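Local coordinates for putative glycosyltransferase (GalT1) (Streptococcus parasanguinis FW213, PDB 5HEA), which probably transfers a sugar from a nucleotide-linked donor, this chain being the C-terminal part of a longer protein and holding a GT-A-type, family 2 transferase domain, at residues T164-S168 / D191-Y196; E176-R182 / R197-K201; C119-S123 / F133-K137; H104-A108 / T206-E210. All coordinates share one frame; numbering follows the deposited sequence.

Contact 1: residues T164-S168 / D191-Y196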
loop_
_atom_site.group_PDB
_atom_site.type_symbol
_atom_site.label_atom_id
_atom_site.label_comp_id
_atom_site.label_asym_id
_atom_site.label_seq_id
_atom_site.Cartn_x
_atom_site.Cartn_y
_atom_site.Cartn_z
ATOM N N THR A 164 36.862 13.824 -3.278
ATOM C CA THR A 164 36.841 14.532 -2.008
ATOM C C THR A 164 35.518 14.380 -1.262
ATOM O O THR A 164 35.498 14.062 -0.076
ATOM C CB THR A 164 37.121 16.044 -2.207
ATOM O OG1 THR A 164 38.395 16.216 -2.842
ATOM C CG2 THR A 164 37.140 16.775 -0.868
ATOM N N PHE A 165 34.413 14.620 -1.951
ATOM C CA PHE A 165 33.135 14.764 -1.246
ATOM C C PHE A 165 32.167 13.602 -1.420
ATOM O O PHE A 165 31.427 13.261 -0.497
ATOM C CB PHE A 165 32.444 16.074 -1.640
ATOM C CG PHE A 165 33.205 17.302 -1.234
ATOM C CD1 PHE A 165 33.227 17.712 0.086
ATOM C CD2 PHE A 165 33.907 18.040 -2.171
ATOM C CE1 PHE A 165 33.933 18.838 0.465
ATOM C CE2 PHE A 165 34.607 19.166 -1.798
ATOM C CZ PHE A 165 34.622 19.566 -0.478
ATOM N N THR A 166 32.157 12.993 -2.598
ATOM C CA THR A 166 31.111 12.020 -2.882
ATOM C C THR A 166 31.591 10.567 -2.849
ATOM O O THR A 166 30.831 9.658 -3.189
ATOM C CB THR A 166 30.423 12.328 -4.222
ATOM O OG1 THR A 166 31.329 12.071 -5.297
ATOM C CG2 THR A 166 30.006 13.788 -4.273
ATOM N N PHE A 167 32.845 10.349 -2.448
ATOM C CA PHE A 167 33.388 8.990 -2.350
ATOM C C PHE A 167 33.854 8.698 -0.924
ATOM O O PHE A 167 34.772 9.339 -0.405
ATOM C CB PHE A 167 34.537 8.782 -3.347
ATOM C CG PHE A 167 34.806 7.334 -3.666
ATOM C CD1 PHE A 167 33.765 6.487 -4.017
ATOM C CD2 PHE A 167 36.099 6.822 -3.618
ATOM C CE1 PHE A 167 34.005 5.142 -4.314
ATOM C CE2 PHE A 167 36.353 5.488 -3.902
ATOM C CZ PHE A 167 35.297 4.641 -4.254
ATOM N N SER A 168 33.215 7.739 -0.277
ATOM C CA SER A 168 33.576 7.427 1.107
ATOM C C SER A 168 34.906 6.670 1.346
ATOM O O SER A 168 35.542 6.887 2.382
ATOM C CB SER A 168 32.415 6.739 1.837
ATOM O OG SER A 168 32.028 5.555 1.175
ATOM N N ASP A 191 27.096 9.327 0.419
ATOM C CA ASP A 191 28.483 9.795 0.616
ATOM C C ASP A 191 28.557 11.309 0.463
ATOM O O ASP A 191 29.199 12.002 1.269
ATOM C CB ASP A 191 29.451 9.177 -0.418
ATOM C CG ASP A 191 29.781 7.711 -0.144
ATOM O OD1 ASP A 191 29.376 7.199 0.922
ATOM O OD2 ASP A 191 30.460 7.072 -0.998
ATOM N N ASP A 192 27.905 11.794 -0.597
ATOM C CA ASP A 192 27.795 13.217 -0.931
ATOM C C ASP A 192 27.233 14.025 0.258
ATOM O O ASP A 192 27.665 15.147 0.513
ATOM C CB ASP A 192 26.895 13.338 -2.175
ATOM C CG ASP A 192 26.747 14.775 -2.700
ATOM O OD1 ASP A 192 27.649 15.622 -2.534
ATOM O OD2 ASP A 192 25.708 15.038 -3.325
ATOM N N ALA A 193 26.287 13.435 0.988
ATOM C CA ALA A 193 25.621 14.098 2.112
ATOM C C ALA A 193 26.385 14.002 3.426
ATOM O O ALA A 193 26.021 14.662 4.398
ATOM C CB ALA A 193 24.205 13.525 2.297
ATOM N N THR A 194 27.459 13.214 3.460
ATOM C CA THR A 194 28.023 12.807 4.750
ATOM C C THR A 194 29.517 13.095 4.957
ATOM O O THR A 194 29.909 13.588 6.016
ATOM C CB THR A 194 27.749 11.285 5.015
ATOM O OG1 THR A 194 26.351 11.016 4.857
ATOM C CG2 THR A 194 28.168 10.891 6.435
ATOM N N ILE A 195 30.341 12.763 3.966
ATOM C CA ILE A 195 31.797 12.804 4.131
ATOM C C ILE A 195 32.268 14.198 4.540
ATOM O O ILE A 195 33.046 14.347 5.481
ATOM C CB ILE A 195 32.528 12.291 2.863
ATOM C CG1 ILE A 195 32.222 10.805 2.659
ATOM C CG2 ILE A 195 34.035 12.467 2.987
ATOM C CD1 ILE A 195 32.567 9.941 3.892
ATOM N N TYR A 196 31.758 15.223 3.870
ATOM C CA TYR A 196 32.191 16.591 4.175
ATOM C C TYR A 196 31.909 17.001 5.620
ATOM O O TYR A 196 32.644 17.814 6.197
ATOM C CB TYR A 196 31.589 17.594 3.188
ATOM C CG TYR A 196 30.160 17.980 3.481
ATOM C CD1 TYR A 196 29.106 17.186 3.055
ATOM C CD2 TYR A 196 29.866 19.158 4.158
ATOM C CE1 TYR A 196 27.788 17.546 3.313
ATOM C CE2 TYR A 196 28.552 19.528 4.421
ATOM C CZ TYR A 196 27.519 18.716 3.996
ATOM O OH TYR A 196 26.216 19.075 4.260
HETATM O O HOH W 1 30.597 14.972 1.091
HETATM O O HOH W 2 27.570 10.098 -3.018
#
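Thr166 and Asp192 bring the two backbones within 4.0 Å of each other, CA to CA, where the tail of helix 161-166 meets the turn that leads into helix 195-201. The carboxylate of Asp191, turned by a CG set beside the backbone N (chi1 -75°), reaches across to Ser168, and its OD2 takes a weak bond from Ser168 N at 2.9 Å, bent to 145° at the hydrogen. Ser168 OG stands 3.1 Å from both OD1 and OD2 of Asp191, and its proton could go weakly to either. Asp191 CB lies against the carbonyl oxygen of Thr166. Thr194 N and Ile195 N both bond to Asp191 O, which holds the turn closed at the helix start. The acidic run Glu190-Asp191-Asp192 ahead of a helix resembles the motif that commonly supplies the catalytic base in family 2 transferases of GT-A fold, although no such role is established here. The Asp192 side chain runs next to that of Thr166, Thr166 CG2 lying 3.5 Å from Asp192 OD1, while the carboxylate forms salt bridges with Arg241 and Arg262. Ile195 packs against residues 164-168, CG2 against Thr164 O and CD1 3.8 Å from Ser168 CB. At the other end Tyr196 CB meets the edge of the Phe165 ring at CD1, 3.5 Å away, and Thr164 CG2 sits over one face of that ring. Water 1 accepts from Tyr196 N at 3.0 Å and lies beside the carbonyl oxygens of Phe165 and Asp192; water 2 joins Asp192 N to Thr166 O.

Contact 2: residues E176-R182 / R197-K201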
loop_
_atom_site.group_PDB
_atom_site.type_symbol
_atom_site.label_atom_id
_atom_site.label_comp_id
_atom_site.label_asym_id
_atom_site.label_seq_id
_atom_site.Cartn_x
_atom_site.Cartn_y
_atom_site.Cartn_z
ATOM N N GLU A 176 36.329 9.286 16.745
ATOM C CA GLU A 176 35.609 10.301 17.518
ATOM C C GLU A 176 34.874 11.309 16.620
ATOM O O GLU A 176 33.905 11.926 17.049
ATOM C CB GLU A 176 36.555 11.034 18.479
ATOM C CG GLU A 176 37.641 11.845 17.779
ATOM C CD GLU A 176 38.648 12.446 18.744
ATOM O OE1 GLU A 176 38.299 12.635 19.932
ATOM O OE2 GLU A 176 39.789 12.728 18.313
ATOM N N LEU A 177 35.326 11.463 15.378
ATOM C CA LEU A 177 34.670 12.358 14.429
ATOM C C LEU A 177 33.205 11.966 14.130
ATOM O O LEU A 177 32.410 12.803 13.715
ATOM C CB LEU A 177 35.452 12.399 13.113
ATOM C CG LEU A 177 36.635 13.337 12.856
ATOM C CD1 LEU A 177 37.111 14.108 14.072
ATOM C CD2 LEU A 177 37.766 12.576 12.221
ATOM N N PHE A 178 32.850 10.703 14.334
ATOM C CA PHE A 178 31.514 10.232 13.951
ATOM C C PHE A 178 30.373 10.555 14.935
ATOM O O PHE A 178 29.216 10.185 14.689
ATOM C CB PHE A 178 31.536 8.733 13.604
ATOM C CG PHE A 178 32.151 8.441 12.262
ATOM C CD1 PHE A 178 31.362 8.347 11.128
ATOM C CD2 PHE A 178 33.523 8.301 12.135
ATOM C CE1 PHE A 178 31.924 8.097 9.891
ATOM C CE2 PHE A 178 34.098 8.044 10.905
ATOM C CZ PHE A 178 33.304 7.947 9.780
ATOM N N GLU A 179 30.687 11.237 16.036
ATOM C CA GLU A 179 29.639 11.669 16.971
ATOM C C GLU A 179 28.544 12.471 16.257
ATOM O O GLU A 179 28.792 13.570 15.741
ATOM C CB GLU A 179 30.217 12.500 18.123
ATOM C CG GLU A 179 29.132 12.989 19.097
ATOM C CD GLU A 179 29.630 13.989 20.141
ATOM O OE1 GLU A 179 30.767 14.497 20.015
ATOM O OE2 GLU A 179 28.866 14.270 21.089
ATOM N N GLY A 180 27.340 11.904 16.213
ATOM C CA GLY A 180 26.205 12.587 15.621
ATOM C C GLY A 180 26.184 12.577 14.104
ATOM O O GLY A 180 25.301 13.189 13.491
ATOM N N ILE A 181 27.149 11.891 13.494
ATOM C CA ILE A 181 27.207 11.807 12.039
ATOM C C ILE A 181 26.834 10.411 11.546
ATOM O O ILE A 181 27.483 9.424 11.910
ATOM C CB ILE A 181 28.613 12.212 11.493
ATOM C CG1 ILE A 181 28.867 13.709 11.734
ATOM C CG2 ILE A 181 28.692 11.924 10.008
ATOM C CD1 ILE A 181 30.270 14.183 11.339
ATOM N N ARG A 182 25.789 10.336 10.721
ATOM C CA ARG A 182 25.344 9.080 10.107
ATOM C C ARG A 182 24.958 9.341 8.667
ATOM O O ARG A 182 24.610 10.472 8.311
ATOM C CB ARG A 182 24.139 8.484 10.870
ATOM C CG ARG A 182 24.478 7.958 12.278
ATOM C CD ARG A 182 25.548 6.861 12.229
ATOM N NE ARG A 182 25.836 6.276 13.542
ATOM C CZ ARG A 182 26.736 6.753 14.401
ATOM N NH1 ARG A 182 27.444 7.844 14.110
ATOM N NH2 ARG A 182 26.927 6.138 15.563
ATOM N N ARG A 197 30.860 16.446 6.221
ATOM C CA ARG A 197 30.590 16.764 7.621
ATOM C C ARG A 197 31.694 16.246 8.549
ATOM O O ARG A 197 32.033 16.886 9.542
ATOM C CB ARG A 197 29.202 16.275 8.042
ATOM C CG ARG A 197 28.088 16.925 7.216
ATOM C CD ARG A 197 26.714 16.540 7.706
ATOM N NE ARG A 197 26.194 15.335 7.059
ATOM C CZ ARG A 197 25.725 14.273 7.716
ATOM N NH1 ARG A 197 25.734 14.269 9.047
ATOM N NH2 ARG A 197 25.235 13.219 7.053
ATOM N N LEU A 198 32.270 15.095 8.224
ATOM C CA LEU A 198 33.448 14.621 8.955
ATOM C C LEU A 198 34.640 15.574 8.820
ATOM O O LEU A 198 35.336 15.866 9.803
ATOM C CB LEU A 198 33.838 13.230 8.465
ATOM C CG LEU A 198 32.786 12.170 8.770
ATOM C CD1 LEU A 198 33.026 10.937 7.893
ATOM C CD2 LEU A 198 32.867 11.806 10.254
ATOM N N TYR A 199 34.875 16.067 7.607
ATOM C CA TYR A 199 35.938 17.059 7.388
ATOM C C TYR A 199 35.752 18.287 8.302
ATOM O O TYR A 199 36.706 18.802 8.913
ATOM C CB TYR A 199 35.922 17.547 5.941
ATOM C CG TYR A 199 36.247 16.543 4.867
ATOM C CD1 TYR A 199 37.117 15.490 5.096
ATOM C CD2 TYR A 199 35.697 16.680 3.592
ATOM C CE1 TYR A 199 37.413 14.581 4.086
ATOM C CE2 TYR A 199 35.980 15.775 2.580
ATOM C CZ TYR A 199 36.834 14.736 2.835
ATOM O OH TYR A 199 37.129 13.859 1.833
ATOM N N LEU A 200 34.515 18.760 8.400
ATOM C CA LEU A 200 34.229 19.952 9.211
ATOM C C LEU A 200 34.488 19.720 10.706
ATOM O O LEU A 200 34.636 20.671 11.468
ATOM C CB LEU A 200 32.795 20.446 8.968
ATOM C CG LEU A 200 32.488 20.972 7.565
ATOM C CD1 LEU A 200 30.980 21.157 7.371
ATOM C CD2 LEU A 200 33.242 22.286 7.303
ATOM N N LYS A 201 34.557 18.455 11.123
ATOM C CA LYS A 201 34.870 18.122 12.511
ATOM C C LYS A 201 36.377 18.164 12.755
ATOM O O LYS A 201 36.815 18.277 13.896
ATOM C CB LYS A 201 34.348 16.725 12.868
ATOM C CG LYS A 201 32.832 16.598 12.989
ATOM C CD LYS A 201 32.342 17.120 14.321
ATOM C CE LYS A 201 31.051 16.426 14.745
ATOM N NZ LYS A 201 31.260 15.059 15.304
HETATM O O HOH W 3 30.641 16.185 18.037
#
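Lys201 NZ is held by three partners: the carbonyl oxygens of Leu177 at 3.0 Å and Glu179 at 2.9 Å, and water 3, which passes the link on to Glu179 OE1. The ammonium lies in the carbonyl plane of Glu179, on a lone pair, but 50° above that of Leu177. Bends at chi2 and chi4 curl the lysine chain so that NZ meets both carbonyls. Nearer the helix, Lys201 CB packs on Leu177 CD1. Leu198 presses CD2 onto the centre of the Phe178 ring, a CH-pi contact of 3.7 Å from CD2 to the centroid, almost exactly along the normal. The other methyl, Leu198 CD1, reaches Phe178 CZ at 3.5 Å. Ile181 CD1 slots in beside them, 3.7 Å from Leu198 CD2 and close to Lys201 CG. Phe178 to Ile181 form a type II turn with Gly180 at positive phi; Gly180 O bonds to Gln280 of the second subunit, which brings the turn to a subunit interface. At the far end Arg197 NH2 gives a fairly straight bond (163°) of 3.1 Å to Arg182 O, which lies at the edge of the guanidinium, while Arg197 NE turns to Ala193 O. Two cationic side chains of helix 195-201 thus satisfy main-chain oxygens of the 176-182 loop, and the apolar side chains between them pack the loop on the helix.

Contact 3: residues C119-S123 / F133-K137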
loop_
_atom_site.group_PDB
_atom_site.type_symbol
_atom_site.label_atom_id
_atom_site.label_comp_id
_atom_site.label_asym_id
_atom_site.label_seq_id
_atom_site.Cartn_x
_atom_site.Cartn_y
_atom_site.Cartn_z
ATOM N N CYS A 119 43.727 9.381 0.616
ATOM C CA CYS A 119 44.552 9.116 -0.560
ATOM C C CYS A 119 43.695 9.198 -1.808
ATOM O O CYS A 119 42.507 9.523 -1.739
ATOM C CB CYS A 119 45.308 7.772 -0.463
ATOM S SG CYS A 119 44.304 6.262 -0.590
ATOM N N ASN A 120 44.292 8.910 -2.950
ATOM C CA ASN A 120 43.582 9.019 -4.209
ATOM C C ASN A 120 43.239 7.614 -4.695
ATOM O O ASN A 120 43.436 6.625 -3.972
ATOM C CB ASN A 120 44.458 9.767 -5.230
ATOM C CG ASN A 120 43.644 10.590 -6.212
ATOM O OD1 ASN A 120 42.543 10.206 -6.608
ATOM N ND2 ASN A 120 44.183 11.735 -6.605
ATOM N N PHE A 121 42.718 7.509 -5.908
ATOM C CA PHE A 121 42.425 6.184 -6.451
ATOM C C PHE A 121 42.797 6.105 -7.921
ATOM O O PHE A 121 42.787 7.109 -8.631
ATOM C CB PHE A 121 40.936 5.819 -6.255
ATOM C CG PHE A 121 39.989 6.712 -6.994
ATOM C CD1 PHE A 121 39.609 6.422 -8.297
ATOM C CD2 PHE A 121 39.485 7.853 -6.397
ATOM C CE1 PHE A 121 38.741 7.252 -8.982
ATOM C CE2 PHE A 121 38.622 8.689 -7.080
ATOM C CZ PHE A 121 38.248 8.390 -8.369
ATOM N N ASN A 122 43.135 4.906 -8.374
ATOM C CA ASN A 122 43.269 4.646 -9.796
ATOM C C ASN A 122 42.081 3.766 -10.128
ATOM O O ASN A 122 41.327 3.393 -9.233
ATOM C CB ASN A 122 44.611 3.971 -10.111
ATOM C CG ASN A 122 45.734 4.974 -10.296
ATOM O OD1 ASN A 122 45.507 6.073 -10.792
ATOM N ND2 ASN A 122 46.946 4.609 -9.889
ATOM N N SER A 123 41.880 3.450 -11.395
ATOM C CA SER A 123 40.713 2.657 -11.756
ATOM C C SER A 123 41.082 1.344 -12.442
ATOM O O SER A 123 42.188 1.189 -12.970
ATOM C CB SER A 123 39.739 3.474 -12.609
ATOM O OG SER A 123 40.390 3.998 -13.743
ATOM N N PHE A 133 46.088 3.978 -14.831
ATOM C CA PHE A 133 46.925 4.605 -13.816
ATOM C C PHE A 133 46.943 6.115 -13.993
ATOM O O PHE A 133 47.927 6.680 -14.461
ATOM C CB PHE A 133 48.341 4.047 -13.862
ATOM C CG PHE A 133 48.425 2.595 -13.503
ATOM C CD1 PHE A 133 48.205 2.179 -12.200
ATOM C CD2 PHE A 133 48.738 1.643 -14.467
ATOM C CE1 PHE A 133 48.287 0.835 -11.862
ATOM C CE2 PHE A 133 48.828 0.306 -14.136
ATOM C CZ PHE A 133 48.600 -0.101 -12.830
ATOM N N SER A 134 45.842 6.757 -13.618
ATOM C CA SER A 134 45.700 8.205 -13.747
ATOM C C SER A 134 46.663 8.935 -12.820
ATOM O O SER A 134 47.214 9.976 -13.177
ATOM C CB SER A 134 44.270 8.624 -13.419
ATOM O OG SER A 134 43.332 7.874 -14.170
ATOM N N ILE A 135 46.850 8.384 -11.624
ATOM C CA ILE A 135 47.750 8.965 -10.637
ATOM C C ILE A 135 49.078 8.225 -10.703
ATOM O O ILE A 135 49.161 7.045 -10.358
ATOM C CB ILE A 135 47.167 8.865 -9.213
ATOM C CG1 ILE A 135 45.728 9.378 -9.197
ATOM C CG2 ILE A 135 48.026 9.642 -8.225
ATOM C CD1 ILE A 135 45.595 10.815 -9.676
ATOM N N THR A 136 50.110 8.921 -11.169
ATOM C CA THR A 136 51.417 8.308 -11.386
ATOM C C THR A 136 52.416 8.647 -10.271
ATOM O O THR A 136 52.223 9.602 -9.512
ATOM C CB THR A 136 52.017 8.754 -12.733
ATOM O OG1 THR A 136 52.058 10.185 -12.778
ATOM C CG2 THR A 136 51.172 8.243 -13.890
ATOM N N LYS A 137 53.480 7.851 -10.189
ATOM C CA LYS A 137 54.566 8.054 -9.232
ATOM C C LYS A 137 55.159 9.466 -9.346
ATOM O O LYS A 137 55.531 10.080 -8.345
ATOM C CB LYS A 137 55.648 7.002 -9.489
ATOM C CG LYS A 137 56.730 6.886 -8.436
ATOM C CD LYS A 137 57.951 6.151 -9.006
ATOM C CE LYS A 137 57.622 4.729 -9.457
ATOM N NZ LYS A 137 58.828 3.988 -9.939
HETATM O O HOH W 4 42.085 6.064 -13.023
#
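The beta hairpin of strands 116-125 and 130-132 is prolonged past its second strand by a side chain: Asn122 reaches from the first strand to the main chain of Ile135, after regular pairing has ended. The side-chain carbonyl of Asn122 accepts the stronger bond, Ile135 N to Asn122 OD1 at 2.8 Å, nearly straight at 174° and in the amide plane on a lone pair. The amino end of the same group completes the pair with a weak bond, Asn122 ND2 to Ile135 O at 3.3 Å. Gripped at both ends by one residue, the amide has its flip state fixed. Torsion about CA and CB (chi1 -85°) sets Asn122 CG beside its backbone N, from where the amide turns toward residues 133-135. ND2 also comes to the edge of the Phe133 ring, 3.6 Å from CD1, with amide and ring planes 87° apart; the ring itself meets Phe131 nearly parallel. Ile135 points back at the strand, and its CD1 touches Asn120 ND2 at 3.5 Å, crossing that side chain about at a right angle. Asn120 is occupied otherwise: ND2 bonds to Asn209 on the neighbouring strand, and OD1 accepts from Phe121 N. Beside Ser123, water 4 bonds to OG of that residue at 2.8 Å and lies beside Ser134 OG, at a spacing short enough to be doubtful. The Asn122 carboxamide takes the place of a residue's own N-H and C=O in a hydrogen-bonded antiparallel pair, so the side chain continues the hairpin's pairing by one step.

Contact 4: residues H104-A108 / T206-E210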
loop_
_atom_site.group_PDB
_atom_site.type_symbol
_atom_site.label_atom_id
_atom_site.label_comp_id
_atom_site.label_asym_id
_atom_site.label_seq_id
_atom_site.Cartn_x
_atom_site.Cartn_y
_atom_site.Cartn_z
ATOM N N HIS A 104 49.976 3.283 4.654
ATOM C CA HIS A 104 50.241 4.637 4.168
ATOM C C HIS A 104 49.270 5.689 4.692
ATOM O O HIS A 104 49.690 6.792 5.022
ATOM C CB HIS A 104 50.310 4.672 2.639
ATOM C CG HIS A 104 51.572 4.087 2.089
ATOM N ND1 HIS A 104 52.029 4.355 0.815
ATOM C CD2 HIS A 104 52.489 3.264 2.653
ATOM C CE1 HIS A 104 53.170 3.717 0.617
ATOM N NE2 HIS A 104 53.471 3.049 1.716
ATOM N N LEU A 105 47.980 5.348 4.758
ATOM C CA LEU A 105 46.965 6.216 5.353
ATOM C C LEU A 105 47.234 6.419 6.837
ATOM O O LEU A 105 47.110 7.534 7.359
ATOM C CB LEU A 105 45.553 5.614 5.183
ATOM C CG LEU A 105 44.923 5.747 3.797
ATOM C CD1 LEU A 105 43.580 5.022 3.738
ATOM C CD2 LEU A 105 44.767 7.228 3.429
ATOM N N TYR A 106 47.587 5.332 7.518
ATOM C CA TYR A 106 47.842 5.390 8.952
ATOM C C TYR A 106 49.027 6.311 9.252
ATOM O O TYR A 106 48.908 7.241 10.040
ATOM C CB TYR A 106 48.081 3.997 9.539
ATOM C CG TYR A 106 48.336 4.019 11.040
ATOM C CD1 TYR A 106 47.279 4.093 11.939
ATOM C CD2 TYR A 106 49.634 3.991 11.553
ATOM C CE1 TYR A 106 47.503 4.127 13.310
ATOM C CE2 TYR A 106 49.866 4.022 12.931
ATOM C CZ TYR A 106 48.796 4.090 13.798
ATOM O OH TYR A 106 49.004 4.123 15.159
ATOM N N ARG A 107 50.162 6.055 8.605
ATOM C CA ARG A 107 51.345 6.904 8.780
ATOM C C ARG A 107 51.072 8.378 8.478
ATOM O O ARG A 107 51.527 9.266 9.201
ATOM C CB ARG A 107 52.475 6.413 7.884
ATOM C CG ARG A 107 53.036 5.094 8.335
ATOM C CD ARG A 107 54.506 5.227 8.685
ATOM N NE ARG A 107 54.929 4.129 9.547
ATOM C CZ ARG A 107 55.137 2.891 9.117
ATOM N NH1 ARG A 107 54.972 2.603 7.833
ATOM N NH2 ARG A 107 55.514 1.945 9.967
ATOM N N ALA A 108 50.322 8.634 7.409
ATOM C CA ALA A 108 50.071 10.005 6.981
ATOM C C ALA A 108 49.253 10.754 8.032
ATOM O O ALA A 108 49.428 11.949 8.238
ATOM C CB ALA A 108 49.363 10.020 5.622
ATOM N N THR A 206 45.393 15.367 6.086
ATOM C CA THR A 206 46.571 15.066 5.280
ATOM C C THR A 206 46.167 14.314 4.013
ATOM O O THR A 206 45.479 13.293 4.078
ATOM C CB THR A 206 47.600 14.235 6.064
ATOM O OG1 THR A 206 48.028 14.973 7.217
ATOM C CG2 THR A 206 48.815 13.918 5.187
ATOM N N PHE A 207 46.582 14.835 2.861
ATOM C CA PHE A 207 46.306 14.185 1.583
ATOM C C PHE A 207 47.564 13.539 1.028
ATOM O O PHE A 207 48.621 14.181 0.983
ATOM C CB PHE A 207 45.760 15.200 0.568
ATOM C CG PHE A 207 45.444 14.596 -0.779
ATOM C CD1 PHE A 207 44.369 13.731 -0.928
ATOM C CD2 PHE A 207 46.212 14.892 -1.888
ATOM C CE1 PHE A 207 44.074 13.178 -2.151
ATOM C CE2 PHE A 207 45.929 14.330 -3.123
ATOM C CZ PHE A 207 44.857 13.478 -3.254
ATOM N N ILE A 208 47.464 12.274 0.611
ATOM C CA ILE A 208 48.558 11.651 -0.144
ATOM C C ILE A 208 48.104 11.334 -1.564
ATOM O O ILE A 208 47.146 10.573 -1.764
ATOM C CB ILE A 208 49.144 10.379 0.542
ATOM C CG1 ILE A 208 48.048 9.535 1.164
ATOM C CG2 ILE A 208 50.128 10.761 1.636
ATOM C CD1 ILE A 208 48.554 8.286 1.849
ATOM N N ASN A 209 48.778 11.932 -2.546
ATOM C CA ASN A 209 48.404 11.752 -3.941
ATOM C C ASN A 209 48.967 10.470 -4.532
ATOM O O ASN A 209 49.822 10.502 -5.417
ATOM C CB ASN A 209 48.816 12.941 -4.812
ATOM C CG ASN A 209 48.036 12.990 -6.120
ATOM O OD1 ASN A 209 46.846 12.678 -6.139
ATOM N ND2 ASN A 209 48.705 13.349 -7.219
ATOM N N GLU A 210 48.484 9.345 -4.025
ATOM C CA GLU A 210 48.827 8.042 -4.578
ATOM C C GLU A 210 47.527 7.283 -4.841
ATOM O O GLU A 210 46.587 7.342 -4.039
ATOM C CB GLU A 210 49.725 7.262 -3.612
ATOM C CG GLU A 210 49.127 7.064 -2.225
ATOM C CD GLU A 210 50.046 6.278 -1.291
ATOM O OE1 GLU A 210 51.201 6.715 -1.086
ATOM O OE2 GLU A 210 49.607 5.227 -0.763
#
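A helix laid on a beta sheet, as in the alpha/beta layering of GT-A domains, brings His104, Leu105 and Ala108 of helix 101-110 against Thr206, Ile208 and Glu210, the alternate residues of one face of strand 204-217. The local axes are 9.1 Å apart at their closest and run at 142°, more antiparallel than crossed. At the outer end His104 ND1 shares its proton between both oxygens of Glu210, at 3.1 Å to OE1 and 3.0 Å to OE2, each using its syn lone pair. The carboxylate comes to the ring edge, OE1 near the ring plane and OE2 tilted from it, and its own plane stands 59° from the ring. The carboxylate would favour the proton on ND1 and might stabilise a charged imidazole. Glu210 CG lies between its backbone N and carbonyl carbon (chi1 57°), and the extended chain beyond carries the acid to the histidine; OE2 also bonds to Ser212. Ile208 fills the middle, CD1 lying 3.7 Å from His104 O and 4.2 Å from Leu105 CD2. Its CG2 meets Ala108 CB, and Thr206 CG2 touches the same methyl. Thr206 OG1 is bonded to Ser114 and Asn144. Strand 116-125 flanks strand 204-217 on one side and strand 142-146 on the other, while Phe100 stacks on His104.

Contact 4 spans the longest loop of the four and encloses the others: contact 3 closes first, then contacts 1 and 2 alternate their segments. Contacts 1 and 2, centres about 12 Å apart, share helix 195-201 and touch where Tyr199 OH meets Thr164 O. Contacts 3 and 4, centres about 13 Å apart, reach neighbouring strands 116-125 and 204-217 of one sheet, joined through Asn120 and Asn209. Contacts 2 and 3 lie on opposite sides of the chain's centre, their centres about 27 Å apart. Only contact 4 lays a helix on the sheet; contact 3 extends a hairpin, and contacts 1 and 2 fasten helix 195-201 to the preceding helix and loop, contact 2 bordering another subunit.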